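Local coordinates for 6b protein (Agrobacterium vitis, PDB 3AQ2) that disturbs the proliferation of plant cells, probably by acting on the plant microRNA machinery through a fold like that of ADP-ribosylating toxins, at residues Glu57-Asp62 against Ile193-Val198; Ala75-Cys78 against Arg82-Pro85; Val122-His125 against Thr130-Phe133. All coordinates share one frame; numbering follows the deposited sequence.

Contact 1. Residues Glu57-Asp62 against Ile193-Val198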
ATOM      1  N   GLU A  57       4.608  -6.441  14.125  1.00 12.61           N
ATOM      2  CA  GLU A  57       4.453  -6.298  12.666  1.00 12.06           C
ATOM      3  C   GLU A  57       5.781  -5.942  12.002  1.00 12.05           C
ATOM      4  O   GLU A  57       6.465  -5.016  12.446  1.00 12.77           O
ATOM      5  CB  GLU A  57       3.386  -5.255  12.324  1.00 11.38           C
ATOM      6  CG  GLU A  57       2.993  -5.279  10.850  1.00 11.31           C
ATOM      7  CD  GLU A  57       1.721  -4.493  10.531  1.00 11.53           C
ATOM      8  OE1 GLU A  57       1.191  -3.791  11.419  1.00 12.16           O
ATOM      9  OE2 GLU A  57       1.253  -4.603   9.378  1.00 11.35           O
ATOM     10  N   TYR A  58       6.143  -6.666  10.944  1.00 12.09           N
ATOM     11  CA  TYR A  58       7.405  -6.401  10.251  1.00 12.93           C
ATOM     12  C   TYR A  58       7.226  -6.440   8.742  1.00 13.20           C
ATOM     13  O   TYR A  58       6.416  -7.216   8.234  1.00 12.31           O
ATOM     14  CB  TYR A  58       8.492  -7.395  10.693  1.00 14.15           C
ATOM     15  CG  TYR A  58       8.174  -8.844  10.369  1.00 15.01           C
ATOM     16  CD1 TYR A  58       8.465  -9.366   9.114  1.00 15.99           C
ATOM     17  CD2 TYR A  58       7.598  -9.691  11.320  1.00 16.25           C
ATOM     18  CE1 TYR A  58       8.184 -10.689   8.791  1.00 17.26           C
ATOM     19  CE2 TYR A  58       7.307 -11.033  11.001  1.00 16.67           C
ATOM     20  CZ  TYR A  58       7.602 -11.511   9.730  1.00 17.08           C
ATOM     21  OH  TYR A  58       7.336 -12.821   9.368  1.00 19.23           O
ATOM     22  N   LEU A  59       7.952  -5.575   8.043  1.00 13.79           N
ATOM     23  CA  LEU A  59       7.940  -5.570   6.587  1.00 15.25           C
ATOM     24  C   LEU A  59       8.946  -6.564   6.080  1.00 16.72           C
ATOM     25  O   LEU A  59      10.048  -6.685   6.623  1.00 16.63           O
ATOM     26  CB  LEU A  59       8.304  -4.190   6.018  1.00 14.96           C
ATOM     27  CG  LEU A  59       7.547  -2.957   6.498  1.00 16.00           C
ATOM     28  CD1 LEU A  59       8.012  -1.741   5.705  1.00 16.33           C
ATOM     29  CD2 LEU A  59       6.052  -3.139   6.362  1.00 16.73           C
ATOM     30  N   LEU A  60       8.556  -7.233   4.997  1.00 18.48           N
ATOM     31  CA  LEU A  60       9.432  -8.110   4.250  1.00 20.50           C
ATOM     32  C   LEU A  60       9.820  -7.312   3.008  1.00 19.82           C
ATOM     33  O   LEU A  60       9.001  -7.109   2.118  1.00 19.91           O
ATOM     34  CB  LEU A  60       8.683  -9.397   3.862  1.00 20.79           C
ATOM     35  CG  LEU A  60       8.055 -10.287   4.956  1.00 22.72           C
ATOM     36  CD1 LEU A  60       6.866  -9.625   5.634  1.00 24.83           C
ATOM     37  CD2 LEU A  60       7.605 -11.607   4.359  1.00 23.16           C
ATOM     38  N   SER A  61      11.051  -6.820   2.973  1.00 19.59           N
ATOM     39  CA  SER A  61      11.448  -5.891   1.914  1.00 20.10           C
ATOM     40  C   SER A  61      12.081  -6.571   0.697  1.00 20.15           C
ATOM     41  O   SER A  61      12.342  -5.911  -0.312  1.00 20.19           O
ATOM     42  CB  SER A  61      12.395  -4.838   2.468  1.00 20.38           C
ATOM     43  OG  SER A  61      13.521  -5.461   3.040  1.00 24.45           O
ATOM     44  N   ASP A  62      12.325  -7.879   0.805  1.00 20.04           N
ATOM     45  CA  ASP A  62      12.744  -8.705  -0.338  1.00 20.12           C
ATOM     46  C   ASP A  62      11.531  -9.157  -1.154  1.00 19.88           C
ATOM     47  O   ASP A  62      11.348 -10.357  -1.429  1.00 21.28           O
ATOM     48  CB  ASP A  62      13.501  -9.943   0.133  1.00 20.75           C
ATOM     49  CG  ASP A  62      14.907  -9.637   0.587  1.00 21.45           C
ATOM     50  OD1 ASP A  62      15.472  -8.600   0.169  1.00 22.48           O
ATOM     51  OD2 ASP A  62      15.458 -10.451   1.356  1.00 20.04           O
ATOM     52  N   ILE A 193      -3.324   3.698  10.302  1.00 14.10           N
ATOM     53  CA  ILE A 193      -2.241   3.119  11.093  1.00 13.70           C
ATOM     54  C   ILE A 193      -0.893   3.737  10.737  1.00 13.16           C
ATOM     55  O   ILE A 193      -0.694   4.219   9.623  1.00 13.16           O
ATOM     56  CB  ILE A 193      -2.183   1.569  10.936  1.00 13.45           C
ATOM     57  CG1 ILE A 193      -1.907   1.146   9.486  1.00 13.00           C
ATOM     58  CG2 ILE A 193      -3.493   0.939  11.445  1.00 13.90           C
ATOM     59  CD1 ILE A 193      -1.582  -0.343   9.328  1.00 13.57           C
ATOM     60  N   HIS A 194       0.026   3.747  11.692  1.00 12.96           N
ATOM     61  CA  HIS A 194       1.409   4.092  11.406  1.00 13.53           C
ATOM     62  C   HIS A 194       2.040   2.977  10.560  1.00 13.04           C
ATOM     63  O   HIS A 194       2.064   1.813  10.976  1.00 13.23           O
ATOM     64  CB  HIS A 194       2.157   4.274  12.725  1.00 14.53           C
ATOM     65  CG  HIS A 194       3.638   4.392  12.584  1.00 17.01           C
ATOM     66  ND1 HIS A 194       4.247   5.153  11.606  1.00 21.00           N
ATOM     67  CD2 HIS A 194       4.638   3.893  13.349  1.00 20.15           C
ATOM     68  CE1 HIS A 194       5.558   5.084  11.753  1.00 19.69           C
ATOM     69  NE2 HIS A 194       5.822   4.319  12.797  1.00 23.06           N
ATOM     70  N   TYR A 195       2.541   3.329   9.376  1.00 12.62           N
ATOM     71  CA  TYR A 195       3.046   2.322   8.438  1.00 12.40           C
ATOM     72  C   TYR A 195       4.002   2.964   7.429  1.00 12.66           C
ATOM     73  O   TYR A 195       3.705   4.042   6.915  1.00 12.59           O
ATOM     74  CB  TYR A 195       1.866   1.679   7.695  1.00 11.54           C
ATOM     75  CG  TYR A 195       2.208   0.395   6.971  1.00 11.13           C
ATOM     76  CD1 TYR A 195       1.970  -0.845   7.574  1.00 10.93           C
ATOM     77  CD2 TYR A 195       2.765   0.422   5.686  1.00 11.80           C
ATOM     78  CE1 TYR A 195       2.287  -2.035   6.916  1.00 11.19           C
ATOM     79  CE2 TYR A 195       3.091  -0.759   5.018  1.00 11.69           C
ATOM     80  CZ  TYR A 195       2.842  -1.981   5.642  1.00 11.12           C
ATOM     81  OH  TYR A 195       3.158  -3.149   4.986  1.00 11.68           O
ATOM     82  N   PRO A 196       5.152   2.315   7.149  1.00 12.31           N
ATOM     83  CA  PRO A 196       6.113   2.957   6.247  1.00 12.35           C
ATOM     84  C   PRO A 196       5.608   2.997   4.814  1.00 11.60           C
ATOM     85  O   PRO A 196       5.100   1.998   4.305  1.00 11.59           O
ATOM     86  CB  PRO A 196       7.350   2.048   6.329  1.00 12.47           C
ATOM     87  CG  PRO A 196       7.146   1.220   7.585  1.00 13.52           C
ATOM     88  CD  PRO A 196       5.664   1.020   7.634  1.00 12.82           C
ATOM     89  N   ILE A 197       5.749   4.158   4.189  1.00 11.38           N
ATOM     90  CA  ILE A 197       5.373   4.339   2.794  1.00 10.36           C
ATOM     91  C   ILE A 197       6.650   4.502   1.984  1.00 10.95           C
ATOM     92  O   ILE A 197       7.492   5.331   2.323  1.00 11.58           O
ATOM     93  CB  ILE A 197       4.453   5.587   2.627  1.00 10.29           C
ATOM     94  CG1 ILE A 197       3.227   5.506   3.566  1.00 10.25           C
ATOM     95  CG2 ILE A 197       4.030   5.756   1.151  1.00  9.69           C
ATOM     96  CD1 ILE A 197       2.351   4.248   3.389  1.00 10.09           C
ATOM     97  N   VAL A 198       6.811   3.696   0.934  1.00 10.42           N
ATOM     98  CA  VAL A 198       7.997   3.802   0.088  1.00 10.34           C
ATOM     99  C   VAL A 198       7.903   5.050  -0.796  1.00 10.25           C
ATOM    100  O   VAL A 198       8.832   5.869  -0.841  1.00 11.05           O
ATOM    101  CB  VAL A 198       8.202   2.545  -0.774  1.00 10.19           C
ATOM    102  CG1 VAL A 198       9.427   2.719  -1.690  1.00 10.78           C
ATOM    103  CG2 VAL A 198       8.351   1.316   0.126  1.00 11.73           C
TER

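Contact 2. Residues Ala75-Cys78 against Arg82-Pro85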
ATOM      1  N   ALA A  75      -3.476  10.705  -0.163  1.00 13.62           N
ATOM      2  CA  ALA A  75      -2.084  10.464  -0.564  1.00 14.01           C
ATOM      3  C   ALA A  75      -1.131  11.394   0.207  1.00 14.96           C
ATOM      4  O   ALA A  75      -0.122  10.944   0.749  1.00 14.98           O
ATOM      5  CB  ALA A  75      -1.933  10.652  -2.072  1.00 13.71           C
ATOM      6  N   GLN A  76      -1.481  12.676   0.273  1.00 16.27           N
ATOM      7  CA  GLN A  76      -0.642  13.675   0.933  1.00 18.00           C
ATOM      8  C   GLN A  76      -0.586  13.398   2.434  1.00 17.86           C
ATOM      9  O   GLN A  76       0.496  13.380   3.024  1.00 18.26           O
ATOM     10  CB  GLN A  76      -1.175  15.082   0.645  1.00 19.00           C
ATOM     11  CG  GLN A  76      -0.149  16.189   0.830  1.00 24.71           C
ATOM     12  CD  GLN A  76      -0.490  17.433   0.027  1.00 29.45           C
ATOM     13  OE1 GLN A  76      -0.836  17.352  -1.159  1.00 32.14           O
ATOM     14  NE2 GLN A  76      -0.391  18.595   0.669  1.00 32.61           N
ATOM     15  N   LEU A  77      -1.749  13.173   3.044  1.00 18.03           N
ATOM     16  CA  LEU A  77      -1.827  12.880   4.478  1.00 18.65           C
ATOM     17  C   LEU A  77      -0.991  11.658   4.830  1.00 18.43           C
ATOM     18  O   LEU A  77      -0.214  11.681   5.778  1.00 18.61           O
ATOM     19  CB  LEU A  77      -3.277  12.649   4.916  1.00 19.44           C
ATOM     20  CG  LEU A  77      -3.491  12.191   6.369  1.00 20.74           C
ATOM     21  CD1 LEU A  77      -3.272  13.343   7.355  1.00 24.58           C
ATOM     22  CD2 LEU A  77      -4.876  11.582   6.534  1.00 23.18           C
ATOM     23  N   CYS A  78      -1.150  10.590   4.054  1.00 17.78           N
ATOM     24  CA  CYS A  78      -0.489   9.329   4.375  1.00 18.05           C
ATOM     25  C   CYS A  78       0.992   9.355   4.035  1.00 18.68           C
ATOM     26  O   CYS A  78       1.815   8.912   4.824  1.00 17.82           O
ATOM     27  CB  CYS A  78      -1.204   8.161   3.694  1.00 17.72           C
ATOM     28  SG  CYS A  78      -2.809   7.855   4.380  1.00 19.83           S
ATOM     29  N   ARG A  82       3.604   8.996   7.228  1.00 17.61           N
ATOM     30  CA  ARG A  82       3.855   7.564   7.402  1.00 16.38           C
ATOM     31  C   ARG A  82       2.615   6.844   7.930  1.00 14.79           C
ATOM     32  O   ARG A  82       2.663   6.165   8.963  1.00 13.85           O
ATOM     33  CB  ARG A  82       5.054   7.336   8.324  1.00 17.54           C
ATOM     34  CG  ARG A  82       5.922   6.190   7.881  1.00 20.50           C
ATOM     35  CD  ARG A  82       7.112   6.003   8.807  1.00 25.14           C
ATOM     36  NE  ARG A  82       7.914   7.213   8.932  1.00 27.74           N
ATOM     37  CZ  ARG A  82       7.976   7.963  10.027  1.00 31.02           C
ATOM     38  NH1 ARG A  82       7.282   7.633  11.111  1.00 31.86           N
ATOM     39  NH2 ARG A  82       8.735   9.049  10.042  1.00 32.68           N
ATOM     40  N   LEU A  83       1.502   7.022   7.223  1.00 13.40           N
ATOM     41  CA  LEU A  83       0.243   6.373   7.574  1.00 12.77           C
ATOM     42  C   LEU A  83      -0.263   5.512   6.433  1.00 12.22           C
ATOM     43  O   LEU A  83      -0.002   5.794   5.263  1.00 12.26           O
ATOM     44  CB  LEU A  83      -0.828   7.405   7.925  1.00 12.38           C
ATOM     45  CG  LEU A  83      -0.509   8.372   9.068  1.00 13.94           C
ATOM     46  CD1 LEU A  83      -1.505   9.525   9.123  1.00 16.80           C
ATOM     47  CD2 LEU A  83      -0.458   7.629  10.399  1.00 13.59           C
ATOM     48  N   LEU A  84      -0.992   4.465   6.792  1.00 12.13           N
ATOM     49  CA  LEU A  84      -1.696   3.665   5.808  1.00 11.78           C
ATOM     50  C   LEU A  84      -3.183   3.631   6.192  1.00 11.55           C
ATOM     51  O   LEU A  84      -3.509   3.376   7.351  1.00 10.76           O
ATOM     52  CB  LEU A  84      -1.106   2.264   5.783  1.00 12.33           C
ATOM     53  CG  LEU A  84      -1.519   1.382   4.603  1.00 13.42           C
ATOM     54  CD1 LEU A  84      -0.885   1.875   3.286  1.00 14.51           C
ATOM     55  CD2 LEU A  84      -1.149  -0.052   4.887  1.00 15.07           C
ATOM     56  N   PRO A  85      -4.086   3.913   5.223  1.00 11.20           N
ATOM     57  CA  PRO A  85      -5.524   3.900   5.513  1.00 11.49           C
ATOM     58  C   PRO A  85      -6.144   2.518   5.347  1.00 11.14           C
ATOM     59  O   PRO A  85      -5.638   1.691   4.581  1.00 11.17           O
ATOM     60  CB  PRO A  85      -6.102   4.813   4.430  1.00 11.55           C
ATOM     61  CG  PRO A  85      -5.216   4.584   3.247  1.00 10.72           C
ATOM     62  CD  PRO A  85      -3.815   4.270   3.812  1.00 10.85           C
TER

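Contact 3. Residues Val122-His125 against Thr130-Phe133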
ATOM      1  N   VAL A 122     -10.783   4.984   3.250  1.00 11.98           N
ATOM      2  CA  VAL A 122     -10.950   5.133   1.818  1.00 12.04           C
ATOM      3  C   VAL A 122     -12.125   4.239   1.423  1.00 12.03           C
ATOM      4  O   VAL A 122     -12.217   3.087   1.854  1.00 12.72           O
ATOM      5  CB  VAL A 122      -9.667   4.680   1.087  1.00 11.12           C
ATOM      6  CG1 VAL A 122      -9.925   4.446  -0.403  1.00 11.67           C
ATOM      7  CG2 VAL A 122      -8.579   5.723   1.275  1.00 12.22           C
ATOM      8  N   ASN A 123     -13.016   4.770   0.594  1.00 11.56           N
ATOM      9  CA  ASN A 123     -14.175   4.012   0.157  1.00 11.52           C
ATOM     10  C   ASN A 123     -14.317   4.174  -1.349  1.00 11.11           C
ATOM     11  O   ASN A 123     -14.761   5.228  -1.835  1.00 11.73           O
ATOM     12  CB  ASN A 123     -15.423   4.511   0.902  1.00 12.33           C
ATOM     13  CG  ASN A 123     -16.689   3.784   0.493  1.00 12.82           C
ATOM     14  OD1 ASN A 123     -16.712   3.025  -0.482  1.00 12.07           O
ATOM     15  ND2 ASN A 123     -17.769   4.026   1.242  1.00 13.62           N
ATOM     16  N   TYR A 124     -13.945   3.126  -2.084  1.00 10.44           N
ATOM     17  CA  TYR A 124     -13.882   3.204  -3.554  1.00 10.09           C
ATOM     18  C   TYR A 124     -15.248   3.300  -4.214  1.00 10.99           C
ATOM     19  O   TYR A 124     -15.341   3.597  -5.406  1.00 11.41           O
ATOM     20  CB  TYR A 124     -13.126   2.003  -4.122  1.00 10.17           C
ATOM     21  CG  TYR A 124     -11.702   1.901  -3.622  1.00  9.06           C
ATOM     22  CD1 TYR A 124     -11.263   0.769  -2.930  1.00 10.15           C
ATOM     23  CD2 TYR A 124     -10.785   2.935  -3.845  1.00  8.71           C
ATOM     24  CE1 TYR A 124      -9.940   0.671  -2.466  1.00  9.30           C
ATOM     25  CE2 TYR A 124      -9.464   2.833  -3.382  1.00  7.47           C
ATOM     26  CZ  TYR A 124      -9.050   1.696  -2.699  1.00  9.61           C
ATOM     27  OH  TYR A 124      -7.733   1.594  -2.256  1.00  9.28           O
ATOM     28  N   HIS A 125     -16.304   3.072  -3.440  1.00 11.76           N
ATOM     29  CA  HIS A 125     -17.656   3.052  -3.985  1.00 13.20           C
ATOM     30  C   HIS A 125     -18.170   4.436  -4.387  1.00 14.04           C
ATOM     31  O   HIS A 125     -19.160   4.545  -5.107  1.00 14.39           O
ATOM     32  CB  HIS A 125     -18.595   2.290  -3.036  1.00 14.16           C
ATOM     33  CG  HIS A 125     -18.232   0.843  -2.923  1.00 13.87           C
ATOM     34  ND1 HIS A 125     -18.889  -0.144  -3.630  1.00 16.45           N
ATOM     35  CD2 HIS A 125     -17.217   0.224  -2.269  1.00 14.08           C
ATOM     36  CE1 HIS A 125     -18.321  -1.313  -3.380  1.00 15.14           C
ATOM     37  NE2 HIS A 125     -17.300  -1.117  -2.563  1.00 12.92           N
ATOM     38  N   THR A 130     -11.503   8.324  -5.956  1.00 13.29           N
ATOM     39  CA  THR A 130     -10.962   7.677  -4.759  1.00 12.20           C
ATOM     40  C   THR A 130      -9.700   6.836  -5.012  1.00 11.18           C
ATOM     41  O   THR A 130      -9.069   6.354  -4.067  1.00 12.05           O
ATOM     42  CB  THR A 130     -12.012   6.772  -4.098  1.00 11.79           C
ATOM     43  OG1 THR A 130     -12.346   5.711  -4.996  1.00 11.12           O
ATOM     44  CG2 THR A 130     -13.272   7.569  -3.747  1.00 13.35           C
ATOM     45  N   ASN A 131      -9.345   6.647  -6.285  1.00 10.19           N
ATOM     46  CA  ASN A 131      -8.142   5.887  -6.644  1.00 10.13           C
ATOM     47  C   ASN A 131      -7.263   6.569  -7.702  1.00  9.79           C
ATOM     48  O   ASN A 131      -6.503   5.894  -8.396  1.00 10.32           O
ATOM     49  CB  ASN A 131      -8.477   4.439  -7.042  1.00 10.32           C
ATOM     50  CG  ASN A 131      -9.416   4.352  -8.242  1.00 10.57           C
ATOM     51  OD1 ASN A 131     -10.622   4.403  -8.073  1.00 10.87           O
ATOM     52  ND2 ASN A 131      -8.860   4.182  -9.446  1.00 10.81           N
ATOM     53  N   GLY A 132      -7.364   7.899  -7.800  1.00 10.51           N
ATOM     54  CA  GLY A 132      -6.575   8.668  -8.766  1.00 10.91           C
ATOM     55  C   GLY A 132      -5.100   8.760  -8.421  1.00 11.03           C
ATOM     56  O   GLY A 132      -4.304   9.170  -9.263  1.00 11.40           O
ATOM     57  N   PHE A 133      -4.755   8.424  -7.171  1.00  9.99           N
ATOM     58  CA  PHE A 133      -3.379   8.464  -6.664  1.00  9.93           C
ATOM     59  C   PHE A 133      -3.029   7.140  -5.994  1.00  9.48           C
ATOM     60  O   PHE A 133      -3.878   6.257  -5.893  1.00  8.99           O
ATOM     61  CB  PHE A 133      -3.210   9.646  -5.695  1.00 10.63           C
ATOM     62  CG  PHE A 133      -3.236  10.972  -6.395  1.00 10.70           C
ATOM     63  CD1 PHE A 133      -4.434  11.471  -6.911  1.00 12.25           C
ATOM     64  CD2 PHE A 133      -2.056  11.683  -6.625  1.00 12.78           C
ATOM     65  CE1 PHE A 133      -4.462  12.680  -7.628  1.00 14.32           C
ATOM     66  CE2 PHE A 133      -2.075  12.894  -7.338  1.00 15.64           C
ATOM     67  CZ  PHE A 133      -3.286  13.394  -7.830  1.00 16.36           C
TER

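Contact 1. Residues Glu57-Asp62 against Ile193-Val198
Glu57 sends its carboxylate across to the ring of Tyr195, with OE2 lying 3.7 Å from CE1 at the ring edge, close to the ring plane. An aromatic edge carries the slightly positive C-H groups, so a carboxylate oxygen suits it better there than over the electron-rich face. The two side chains cross at about a right angle, and the carboxylate plane is turned 66° from that of the ring. Glu57 reaches this far because its CG stands anti to the backbone N (chi1 -168°) and the chain beyond runs extended. Burial of the charge is paid for outside the pair: OE1 forms a salt bridge with Arg161 and OE2 a hydrogen bond with Ser140.

Leu59, two residues along strand 58-60, turns inward on the same side as Glu57. That strand pairs antiparallel with strand 41-43 in a small two-stranded sheet, while Tyr195 and Pro196 follow directly after strand 192-194, so the contact joins one small sheet of an ADP-ribosylation fold to the chain leaving another, through side chains alone. Leucine suits this position because its two methyls can serve two neighbours. CD2 lies 3.5 Å from Tyr195 CZ, approaching the phenol end obliquely. CD1 meets Pro196 tip to tip, 3.6 Å from its CG, apolar against apolar. Phe34 of helix 20-38 also packs on Leu59.

Pro196 in turn lays its own CD 3.4 Å above the plane of the Tyr195 ring, offset toward the rim. The ring is thus bounded by its sequence neighbour over a face and by Glu57 at an edge, while Phe44 joins it edge-to-face. Its buried hydroxyl is hydrogen-bonded to Leu138 O, which lets tyrosine end against a Leu59 methyl without losing a polar partner.

Contact 2. Residues Ala75-Cys78 against Arg82-Pro85
Cys78 O accepts a hydrogen bond from Leu83 N at 3.1 Å. The bond is nearly straight, with an N-H...O angle of 173°, and the donor lies in the carbonyl plane on a lone pair of the oxygen. Arg82 N comes to 3.0 Å from the same Cys78 O, bringing two successive backbone nitrogens to a single carbonyl in the last turn of the helix.

This is the end of helix 72-81, closed by a Schellman motif: Arg82 leaves the helix with a positive phi of 57°, and the chain turns straight into strand 83-85. The turn aims the CB of Arg82 away from the helix, so that a long charged side chain can be accommodated at the partly exposed corner, while Arg82 O accepts a hydrogen bond from His194 ND1. Strand 83-85 then runs antiparallel to strand 192-194.

The apolar contacts gather round Cys78 and Leu83. Chi1 of Cys78 is -69°, setting SG opposite the carbonyl carbon and beside the backbone N, and from there the sulfur faces the emerging strand. It lies 4.1 Å from Leu83 CB and 3.8 Å from Pro85 CD, touching alternate residues of the strand. A small, polarisable thiol fits this close approach of helix and strand, where the CA atoms of Cys78 and Leu83 are 4.4 Å apart. Leu83, whose CB points toward the helix, reaches back along it, and its CD1 comes within 4.3 Å of Leu77 CG, a looser contact at the partly exposed margin.

Close packing has a polar cost as well: Leu83 O, 3.1 Å from Cys78 CB, is buried without a hydrogen-bonding partner in the model. Leu135 of strand 133-137 touches both Cys78 and Pro85, continuing the apolar layer into the main sheet.

Contact 3. Residues Val122-His125 against Thr130-Phe133
The Tyr124 ring meets Thr130 at its edge: OG1 lies near the ring plane, 3.4 Å from CD2. Asn131 adds its CB 4.1 Å from CE2, approaching obliquely, with its amide plane turned 72° from the ring. Asn109 and Leu112 of helix 105-115 also touch Tyr124.

Thr130 uses both branches of its side chain against 122-125. With chi1 at 64°, OG1 sits between its own backbone N and carbonyl carbon, 3.3 Å from Tyr124 CA, and is hydrogen-bonded to Gly127 O. CG2 occupies the position opposite the carbonyl carbon and packs 3.4 Å from Asn123 O. A beta-branched residue with one hydroxyl and one methyl therefore suits the place.

The segments belong to the loop that leads from helix 105-115 to strand 133-137, doubling back on itself before entering the mixed sheet. Gly132 and Phe133 form a classic beta bulge opposite Val70 at that entry. At the other end, Asn123 OD1 accepts from His125 N at 3.0 Å, an Asx turn that shapes the start of the 3-10 segment; the N-H donor is tilted 34° from the amide carbonyl plane.

Polar ends are held from elsewhere: Tyr124 OH by Tyr69 O and Asn87 ND2, Asn131 ND2 by Pro105 O, and Asn123 ND2 by Gln118.

Contacts 1 and 2 share a two-stranded sheet: strands 83-85 and 192-194 are neighbours, joined by probable backbone hydrogen bonds from Leu84 N to Ile193 O and Tyr195 N to Arg82 O. Contact 3 stands about 21 Å from contact 1, centre to centre, beyond the middle of the chain, but meets contact 2 by packing of Ala75 on Phe133 and Pro85 on Val122. Contacts 1 and 3 are buried, contact 2 only partly. Their chemistry differs with their place in the chain: contact 1 joins distant parts of the sequence by side chains, contact 2 ends a helix with backbone bonding, and contact 3 folds a loop around a tyrosine edge.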